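Mannan endo-1,4-beta-mannosidase (Cryptopygus antarcticus, PDB 4OOZ) hydrolyses internal beta-1,4-mannosidic linkages in mannans, galactomannans and glucomannans, releasing mainly mannobiose and longer manno-oligosaccharides. Local coordinates at residues Gly41-Trp46 against Thr79-Val84; Gly311-Val316 against Asn336-Trp341. All blocks are in the same frame, centred on the assembly; numbering follows the deposited sequence.

Contact 1: residues Gly41-Trp46 against Thr79-Val84. With BMA (beta-D-mannopyranose), chain G.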
ATOM      1  N   GLY A  41      -2.205  12.226   2.331  1.00 37.49           N
ATOM      2  CA  GLY A  41      -0.991  12.127   3.115  1.00 36.92           C
ATOM      3  C   GLY A  41       0.263  11.845   2.316  1.00 36.71           C
ATOM      4  O   GLY A  41       0.364  12.179   1.135  1.00 37.34           O
ATOM      5  N   VAL A  42       1.229  11.222   2.982  1.00 35.97           N
ATOM      6  CA  VAL A  42       2.534  10.964   2.394  1.00 35.82           C
ATOM      7  C   VAL A  42       2.954   9.516   2.538  1.00 34.87           C
ATOM      8  O   VAL A  42       2.392   8.762   3.331  1.00 34.31           O
ATOM      9  CB  VAL A  42       3.629  11.827   3.047  1.00 36.13           C
ATOM     10  CG1 VAL A  42       3.265  13.293   2.990  1.00 37.25           C
ATOM     11  CG2 VAL A  42       3.847  11.394   4.487  1.00 35.48           C
ATOM     12  N   ASN A  43       3.953   9.132   1.759  1.00 34.85           N
ATOM     13  CA  ASN A  43       4.707   7.934   2.066  1.00 34.06           C
ATOM     14  C   ASN A  43       5.819   8.301   3.036  1.00 33.87           C
ATOM     15  O   ASN A  43       6.643   9.158   2.732  1.00 34.47           O
ATOM     16  CB  ASN A  43       5.294   7.307   0.802  1.00 34.27           C
ATOM     17  CG  ASN A  43       4.294   6.456   0.054  1.00 34.36           C
ATOM     18  OD1 ASN A  43       4.262   5.236   0.214  1.00 33.84           O
ATOM     19  ND2 ASN A  43       3.479   7.092  -0.779  1.00 35.16           N
ATOM     20  N   PHE A  44       5.824   7.701   4.220  1.00 33.23           N
ATOM     21  CA  PHE A  44       7.056   7.676   4.988  1.00 33.05           C
ATOM     22  C   PHE A  44       7.944   6.775   4.176  1.00 32.77           C
ATOM     23  O   PHE A  44       9.097   7.087   3.884  1.00 33.08           O
ATOM     24  CB  PHE A  44       6.886   7.105   6.400  1.00 32.58           C
ATOM     25  CG  PHE A  44       6.113   7.979   7.339  1.00 33.04           C
ATOM     26  CD1 PHE A  44       5.654   9.224   6.949  1.00 33.77           C
ATOM     27  CD2 PHE A  44       5.858   7.549   8.630  1.00 32.91           C
ATOM     28  CE1 PHE A  44       4.942  10.017   7.830  1.00 34.33           C
ATOM     29  CE2 PHE A  44       5.150   8.333   9.512  1.00 33.52           C
ATOM     30  CZ  PHE A  44       4.688   9.568   9.113  1.00 34.22           C
ATOM     31  N   ALA A  45       7.331   5.657   3.790  1.00 32.36           N
ATOM     32  CA  ALA A  45       7.989   4.469   3.274  1.00 32.05           C
ATOM     33  C   ALA A  45       8.958   3.911   4.314  1.00 35.58           C
ATOM     34  O   ALA A  45       8.851   2.742   4.676  1.00 35.33           O
ATOM     35  CB  ALA A  45       8.685   4.761   1.971  1.00 33.21           C
ATOM     36  N   TRP A  46       9.878   4.740   4.807  1.00 31.79           N
ATOM     37  CA  TRP A  46      10.778   4.332   5.884  1.00 31.50           C
ATOM     38  C   TRP A  46      11.584   5.474   6.497  1.00 40.65           C
ATOM     39  O   TRP A  46      11.677   6.569   5.946  1.00 32.69           O
ATOM     40  CB  TRP A  46      11.751   3.257   5.390  1.00 31.26           C
ATOM     41  CG  TRP A  46      12.627   3.684   4.255  1.00 31.82           C
ATOM     42  CD1 TRP A  46      13.805   4.366   4.339  1.00 32.33           C
ATOM     43  CD2 TRP A  46      12.407   3.433   2.864  1.00 32.16           C
ATOM     44  NE1 TRP A  46      14.328   4.565   3.085  1.00 32.98           N
ATOM     45  CE2 TRP A  46      13.492   3.995   2.162  1.00 32.90           C
ATOM     46  CE3 TRP A  46      11.399   2.787   2.142  1.00 32.10           C
ATOM     47  CZ2 TRP A  46      13.589   3.943   0.773  1.00 33.61           C
ATOM     48  CZ3 TRP A  46      11.499   2.732   0.767  1.00 32.78           C
ATOM     49  CH2 TRP A  46      12.585   3.307   0.096  1.00 33.54           C
ATOM     50  N   THR A  79      -3.225  10.207   6.440  1.00 36.17           N
ATOM     51  CA  THR A  79      -2.641   8.907   6.121  1.00 35.35           C
ATOM     52  C   THR A  79      -1.122   8.934   5.980  1.00 34.83           C
ATOM     53  O   THR A  79      -0.551   9.887   5.454  1.00 35.16           O
ATOM     54  CB  THR A  79      -3.252   8.344   4.819  1.00 35.43           C
ATOM     55  OG1 THR A  79      -4.661   8.187   4.991  1.00 35.98           O
ATOM     56  CG2 THR A  79      -2.653   6.989   4.461  1.00 34.78           C
ATOM     57  N   ALA A  80      -0.476   7.881   6.471  1.00 34.17           N
ATOM     58  CA  ALA A  80       0.936   7.640   6.199  1.00 33.67           C
ATOM     59  C   ALA A  80       1.138   6.200   5.741  1.00 33.10           C
ATOM     60  O   ALA A  80       0.626   5.265   6.352  1.00 32.94           O
ATOM     61  CB  ALA A  80       1.781   7.936   7.422  1.00 33.61           C
ATOM     62  N   ARG A  81       1.870   6.028   4.648  1.00 32.99           N
ATOM     63  CA  ARG A  81       2.168   4.698   4.129  1.00 32.61           C
ATOM     64  C   ARG A  81       3.564   4.261   4.568  1.00 32.10           C
ATOM     65  O   ARG A  81       4.561   4.873   4.189  1.00 32.18           O
ATOM     66  CB  ARG A  81       2.054   4.680   2.604  1.00 33.05           C
ATOM     67  CG  ARG A  81       2.206   3.303   1.973  1.00 32.94           C
ATOM     68  CD  ARG A  81       1.764   3.337   0.522  1.00 33.70           C
ATOM     69  NE  ARG A  81       1.986   2.075  -0.177  1.00 33.84           N
ATOM     70  CZ  ARG A  81       2.960   1.873  -1.059  1.00 34.10           C
ATOM     71  NH1 ARG A  81       3.811   2.847  -1.344  1.00 34.24           N
ATOM     72  NH2 ARG A  81       3.083   0.698  -1.657  1.00 34.39           N
ATOM     73  N   VAL A  82       3.627   3.203   5.371  1.00 31.71           N
ATOM     74  CA  VAL A  82       4.890   2.749   5.943  1.00 31.29           C
ATOM     75  C   VAL A  82       5.204   1.291   5.600  1.00 31.02           C
ATOM     76  O   VAL A  82       4.357   0.408   5.740  1.00 31.12           O
ATOM     77  CB  VAL A  82       4.888   2.920   7.472  1.00 31.26           C
ATOM     78  CG1 VAL A  82       4.983   4.383   7.834  1.00 31.64           C
ATOM     79  CG2 VAL A  82       3.630   2.329   8.068  1.00 31.46           C
ATOM     80  N   TRP A  83       6.429   1.048   5.145  1.00 30.85           N
ATOM     81  CA  TRP A  83       6.865  -0.303   4.792  1.00 30.72           C
ATOM     82  C   TRP A  83       7.347  -1.068   6.028  1.00 30.40           C
ATOM     83  O   TRP A  83       7.827  -0.470   6.991  1.00 30.28           O
ATOM     84  CB  TRP A  83       7.970  -0.258   3.732  1.00 30.86           C
ATOM     85  CG  TRP A  83       7.520   0.287   2.404  1.00 31.43           C
ATOM     86  CD1 TRP A  83       6.364   0.963   2.145  1.00 31.74           C
ATOM     87  CD2 TRP A  83       8.216   0.195   1.154  1.00 31.93           C
ATOM     88  NE1 TRP A  83       6.298   1.299   0.816  1.00 32.40           N
ATOM     89  CE2 TRP A  83       7.422   0.841   0.185  1.00 32.58           C
ATOM     90  CE3 TRP A  83       9.434  -0.369   0.762  1.00 32.03           C
ATOM     91  CZ2 TRP A  83       7.805   0.938  -1.150  1.00 33.40           C
ATOM     92  CZ3 TRP A  83       9.812  -0.272  -0.564  1.00 32.83           C
ATOM     93  CH2 TRP A  83       9.001   0.378  -1.504  1.00 33.55           C
ATOM     94  N   VAL A  84       7.214  -2.392   5.996  1.00 30.45           N
ATOM     95  CA  VAL A  84       7.543  -3.216   7.156  1.00 30.34           C
ATOM     96  C   VAL A  84       8.633  -4.253   6.853  1.00 30.27           C
ATOM     97  O   VAL A  84       9.808  -4.019   7.133  1.00 30.04           O
ATOM     98  CB  VAL A  84       6.291  -3.937   7.694  1.00 30.71           C
ATOM     99  CG1 VAL A  84       6.617  -4.703   8.966  1.00 30.81           C
ATOM    100  CG2 VAL A  84       5.185  -2.936   7.956  1.00 30.89           C
TER
HETATM  101  C1  BMA G 405       9.212   2.618  -4.731  1.00 36.66           C
HETATM  102  C2  BMA G 405       8.835   2.067  -6.073  1.00 37.87           C
HETATM  103  C3  BMA G 405      10.005   2.226  -7.014  1.00 39.04           C
HETATM  104  C4  BMA G 405      10.466   3.689  -7.072  1.00 39.58           C
HETATM  105  C5  BMA G 405      10.640   4.296  -5.667  1.00 38.29           C
HETATM  106  C6  BMA G 405      10.770   5.801  -5.728  1.00 39.01           C
HETATM  107  O1  BMA G 405       8.069   2.497  -3.935  1.00 35.85           O
HETATM  108  O2  BMA G 405       7.792   2.861  -6.620  1.00 38.58           O
HETATM  109  O3  BMA G 405       9.677   1.782  -8.328  1.00 41.93           O
HETATM  110  O4  BMA G 405      11.706   3.772  -7.764  1.00 42.06           O
HETATM  111  O5  BMA G 405       9.499   3.988  -4.841  1.00 37.19           O
HETATM  112  O6  BMA G 405      11.050   6.187  -7.068  1.00 40.71           O
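Two successive backbone N-H groups converge on Arg81 O: Ala45 N donates at 2.9 Å, and Phe44 N adds a weak, bent bond. One carbonyl thus serves two residues, and the register evidence agrees, for Asn43 pairs with Arg81 but Ala45 with Val82, which defines a beta bulge. Before it, Arg81 N reaches Val42 O at 3.1 Å; after it, Trp83 N reaches Ala45 O at 3.0 Å. The axes run 18° apart in the same direction, and helix 58-74 joins the strands, so the pair forms a beta-alpha-beta unit of the (beta/alpha)8 barrel expected of glycosyl hydrolase family 5.

On one face the Arg81 chain extends alongside Asn43. CG of Arg81 stands opposite its own N (chi1 -174°) and the chain is extended to NE, which carries NH1 next to the amide; NH1 donates to Asn43 OD1 at 2.9 Å, with OD1 at the guanidinium edge and the two planes 84° apart. The guanidinium also makes salt bridges to Glu177 and Glu312 and a hydrogen bond to the substrate-binding Asn180, so its rotation is fixed from several directions. On the side of Val42 and Ala80 the packing is apolar: Ala80 CB sits over the Phe44 ring, 3.8 Å from its centroid, while Val82 CG1 packs against Phe44 CD2, and helix 58-74 supplies Leu65 and Ile69. Past the bulge, Trp46 turns an edge toward one face of Trp83 in a T-shaped pair, with centroids 5.2 Å apart. Substrate-binding Trp83 presents its own edge to the mannose, CZ2 lying 3.2 Å from BMA O1.

Contact 2: residues Gly311-Val316 against Asn336-Trp341. With BMA (beta-D-mannopyranose), chain G.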
ATOM      1  N   GLY A 311      -1.581   5.875  -4.339  1.00 62.26           N
ATOM      2  CA  GLY A 311      -0.413   5.781  -3.492  1.00 63.79           C
ATOM      3  C   GLY A 311       0.760   6.143  -4.373  1.00 68.29           C
ATOM      4  O   GLY A 311       0.797   5.746  -5.536  1.00 73.15           O
ATOM      5  N   GLU A 312       1.688   6.925  -3.834  1.00 44.10           N
ATOM      6  CA  GLU A 312       2.908   7.317  -4.542  1.00 38.08           C
ATOM      7  C   GLU A 312       2.693   8.234  -5.746  1.00 39.60           C
ATOM      8  O   GLU A 312       2.204   7.818  -6.795  1.00 40.52           O
ATOM      9  CB  GLU A 312       3.681   6.078  -4.994  1.00 37.96           C
ATOM     10  CG  GLU A 312       4.097   5.180  -3.856  1.00 36.63           C
ATOM     11  CD  GLU A 312       5.194   4.221  -4.252  1.00 36.61           C
ATOM     12  OE1 GLU A 312       5.885   4.494  -5.257  1.00 37.59           O
ATOM     13  OE2 GLU A 312       5.375   3.204  -3.548  1.00 35.75           O
ATOM     14  N   PHE A 313       3.079   9.491  -5.566  1.00 40.02           N
ATOM     15  CA  PHE A 313       3.288  10.423  -6.663  1.00 41.62           C
ATOM     16  C   PHE A 313       4.251  11.481  -6.152  1.00 41.79           C
ATOM     17  O   PHE A 313       4.364  11.682  -4.947  1.00 40.79           O
ATOM     18  CB  PHE A 313       1.974  11.045  -7.148  1.00 42.53           C
ATOM     19  CG  PHE A 313       1.362  12.021  -6.181  1.00 42.18           C
ATOM     20  CD1 PHE A 313       1.638  13.374  -6.271  1.00 43.18           C
ATOM     21  CD2 PHE A 313       0.494  11.587  -5.197  1.00 41.06           C
ATOM     22  CE1 PHE A 313       1.073  14.270  -5.389  1.00 43.04           C
ATOM     23  CE2 PHE A 313      -0.075  12.480  -4.313  1.00 40.92           C
ATOM     24  CZ  PHE A 313       0.212  13.821  -4.411  1.00 41.90           C
ATOM     25  N   ALA A 314       4.958  12.150  -7.051  1.00 43.24           N
ATOM     26  CA  ALA A 314       5.892  13.182  -6.626  1.00 43.70           C
ATOM     27  C   ALA A 314       5.833  14.383  -7.553  1.00 45.68           C
ATOM     28  O   ALA A 314       5.894  14.239  -8.773  1.00 46.98           O
ATOM     29  CB  ALA A 314       7.304  12.626  -6.562  1.00 43.44           C
ATOM     30  N   SER A 315       5.733  15.572  -6.966  1.00 46.10           N
ATOM     31  CA  SER A 315       5.660  16.805  -7.741  1.00 48.12           C
ATOM     32  C   SER A 315       7.012  17.152  -8.353  1.00 49.53           C
ATOM     33  O   SER A 315       7.210  18.255  -8.862  1.00 51.39           O
ATOM     34  CB  SER A 315       5.167  17.962  -6.870  1.00 48.27           C
ATOM     35  OG  SER A 315       6.156  18.360  -5.937  1.00 48.00           O
ATOM     36  N   VAL A 316       7.938  16.202  -8.288  1.00 48.76           N
ATOM     37  CA  VAL A 316       9.240  16.321  -8.924  1.00 50.10           C
ATOM     38  C   VAL A 316       9.250  15.469 -10.190  1.00 50.87           C
ATOM     39  O   VAL A 316       9.897  15.810 -11.180  1.00 52.82           O
ATOM     40  CB  VAL A 316      10.377  15.899  -7.958  1.00 48.94           C
ATOM     41  CG1 VAL A 316      11.310  14.879  -8.598  1.00 49.06           C
ATOM     42  CG2 VAL A 316      11.142  17.119  -7.482  1.00 50.05           C
ATOM     43  N   ASN A 336      -9.831   8.229  -4.574  1.00 42.86           N
ATOM     44  CA  ASN A 336     -10.127   8.068  -3.156  1.00 41.99           C
ATOM     45  C   ASN A 336      -8.956   8.417  -2.247  1.00 40.78           C
ATOM     46  O   ASN A 336      -9.077   8.354  -1.025  1.00 40.15           O
ATOM     47  CB  ASN A 336     -10.583   6.637  -2.879  1.00 41.89           C
ATOM     48  CG  ASN A 336     -11.879   6.295  -3.586  1.00 43.25           C
ATOM     49  OD1 ASN A 336     -11.875   5.673  -4.647  1.00 44.00           O
ATOM     50  ND2 ASN A 336     -12.998   6.706  -3.001  1.00 43.73           N
ATOM     51  N   GLY A 337      -7.826   8.788  -2.841  1.00 40.62           N
ATOM     52  CA  GLY A 337      -6.668   9.189  -2.064  1.00 39.68           C
ATOM     53  C   GLY A 337      -5.461   9.570  -2.896  1.00 39.81           C
ATOM     54  O   GLY A 337      -5.377   9.245  -4.080  1.00 40.51           O
ATOM     55  N   ALA A 338      -4.515  10.259  -2.264  1.00 39.31           N
ATOM     56  CA  ALA A 338      -3.283  10.671  -2.925  1.00 39.53           C
ATOM     57  C   ALA A 338      -2.137  10.753  -1.923  1.00 38.59           C
ATOM     58  O   ALA A 338      -2.204  11.503  -0.953  1.00 38.44           O
ATOM     59  CB  ALA A 338      -3.477  12.005  -3.623  1.00 40.78           C
ATOM     60  N   LEU A 339      -1.087   9.974  -2.168  1.00 38.10           N
ATOM     61  CA  LEU A 339       0.059   9.914  -1.269  1.00 38.00           C
ATOM     62  C   LEU A 339       1.327  10.353  -1.970  1.00 37.74           C
ATOM     63  O   LEU A 339       1.795   9.699  -2.892  1.00 37.97           O
ATOM     64  CB  LEU A 339       0.249   8.500  -0.726  1.00 36.25           C
ATOM     65  CG  LEU A 339      -0.904   7.903   0.073  1.00 35.87           C
ATOM     66  CD1 LEU A 339      -0.677   6.420   0.263  1.00 35.21           C
ATOM     67  CD2 LEU A 339      -1.044   8.602   1.413  1.00 35.60           C
ATOM     68  N   THR A 340       1.881  11.468  -1.534  1.00 38.07           N
ATOM     69  CA  THR A 340       3.134  11.950  -2.095  1.00 38.69           C
ATOM     70  C   THR A 340       4.274  10.987  -1.829  1.00 37.86           C
ATOM     71  O   THR A 340       4.301  10.314  -0.798  1.00 36.79           O
ATOM     72  CB  THR A 340       3.478  13.288  -1.521  1.00 39.30           C
ATOM     73  OG1 THR A 340       3.021  13.296  -0.165  1.00 38.52           O
ATOM     74  CG2 THR A 340       2.786  14.379  -2.286  1.00 40.66           C
ATOM     75  N   TRP A 341       5.238  10.924  -2.737  1.00 38.50           N
ATOM     76  CA  TRP A 341       6.263   9.922  -2.549  1.00 37.78           C
ATOM     77  C   TRP A 341       7.387  10.376  -1.632  1.00 37.54           C
ATOM     78  O   TRP A 341       7.965  11.452  -1.787  1.00 38.50           O
ATOM     79  CB  TRP A 341       6.858   9.455  -3.865  1.00 38.59           C
ATOM     80  CG  TRP A 341       8.005   8.542  -3.589  1.00 37.95           C
ATOM     81  CD1 TRP A 341       9.316   8.774  -3.867  1.00 38.54           C
ATOM     82  CD2 TRP A 341       7.960   7.287  -2.887  1.00 36.70           C
ATOM     83  NE1 TRP A 341      10.088   7.730  -3.419  1.00 37.69           N
ATOM     84  CE2 TRP A 341       9.280   6.803  -2.816  1.00 36.56           C
ATOM     85  CE3 TRP A 341       6.931   6.519  -2.332  1.00 35.84           C
ATOM     86  CZ2 TRP A 341       9.598   5.587  -2.218  1.00 35.56           C
ATOM     87  CZ3 TRP A 341       7.252   5.310  -1.735  1.00 34.92           C
ATOM     88  CH2 TRP A 341       8.575   4.857  -1.684  1.00 34.78           C
TER
HETATM   89  C1  BMA G 405       9.212   2.618  -4.731  1.00 36.66           C
HETATM   90  C2  BMA G 405       8.835   2.067  -6.073  1.00 37.87           C
HETATM   91  C3  BMA G 405      10.005   2.226  -7.014  1.00 39.04           C
HETATM   92  C4  BMA G 405      10.466   3.689  -7.072  1.00 39.58           C
HETATM   93  C5  BMA G 405      10.640   4.296  -5.667  1.00 38.29           C
HETATM   94  C6  BMA G 405      10.770   5.801  -5.728  1.00 39.01           C
HETATM   95  O1  BMA G 405       8.069   2.497  -3.935  1.00 35.85           O
HETATM   96  O2  BMA G 405       7.792   2.861  -6.620  1.00 38.58           O
HETATM   97  O3  BMA G 405       9.677   1.782  -8.328  1.00 41.93           O
HETATM   98  O4  BMA G 405      11.706   3.772  -7.764  1.00 42.06           O
HETATM   99  O5  BMA G 405       9.499   3.988  -4.841  1.00 37.19           O
HETATM  100  O6  BMA G 405      11.050   6.187  -7.068  1.00 40.71           O
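Glu312 and Trp341 point together toward the bound mannose, the carboxylate poised over one face of the indole with the two planes 35° apart. Glu312 OE2 lies 3.4 Å from Trp341 CZ3, and CG rests near CE3 of the same ring. On that same ring face stands the sugar, with its ring oxygen BMA O5 3.1 Å from Trp341 CZ2. CG of Trp341 is trans to its backbone N (chi1 174°), which swings the indole beneath both acid and sugar. BMA O1 gives a weak hydrogen bond to OE2 at 2.8 Å, and the mannose also hydrogen-bonds to OE1. The carboxylate is held from outside the pair as well, by a salt bridge from Arg81 to OE2 and a hydrogen bond between OE1 and Tyr282.

The close-packed part lies on the helix side. There the Phe313 ring receives Thr340 CA over one face, 4.1 Å from the ring centroid, while Ala338 CB meets Phe313 CE2 at 3.5 Å and Thr340 CG2 approaches CZ. Tyr327 and Ile323 of helix 323-332 also contact Phe313. Backbone pairing is slight: Phe313 N gives Leu339 O a weak bond, and the short strand axes lie 54° apart. Beyond Phe313 the contact thins to Ala314 CB against Trp341 CB, 4.2 Å apart, and the chain then moves away to a partly exposed Ser315 and an exposed Val316. Strand 308-313, helix 323-332 and strand 337-340 form a beta-alpha-beta unit, with Glu312, probably the nucleophile, and Trp341, which binds substrate, on the catalytic side of the (beta/alpha)8 barrel expected of family 5 glycosidases.

How the contacts relate
Contact 1 closes before contact 2 opens along the chain, yet their centres lie only 11 Å apart, because strand 337-340 is the sheet neighbour of strand 35-45. This is how the barrel closes: its last strand pairs with its first, with a probable hydrogen bond from Asn43 N to Thr340 O at 2.8 Å. Four strands therefore run in the order 308-313, 337-340, 35-45, 79-86, parallel throughout, and Arg81 of contact 1 salt-bridges Glu312 of contact 2 (NH1 to OE2, 2.7 Å). Both contacts touch the same mannose, so residues far apart in the sequence line one stretch of the substrate-binding cleft.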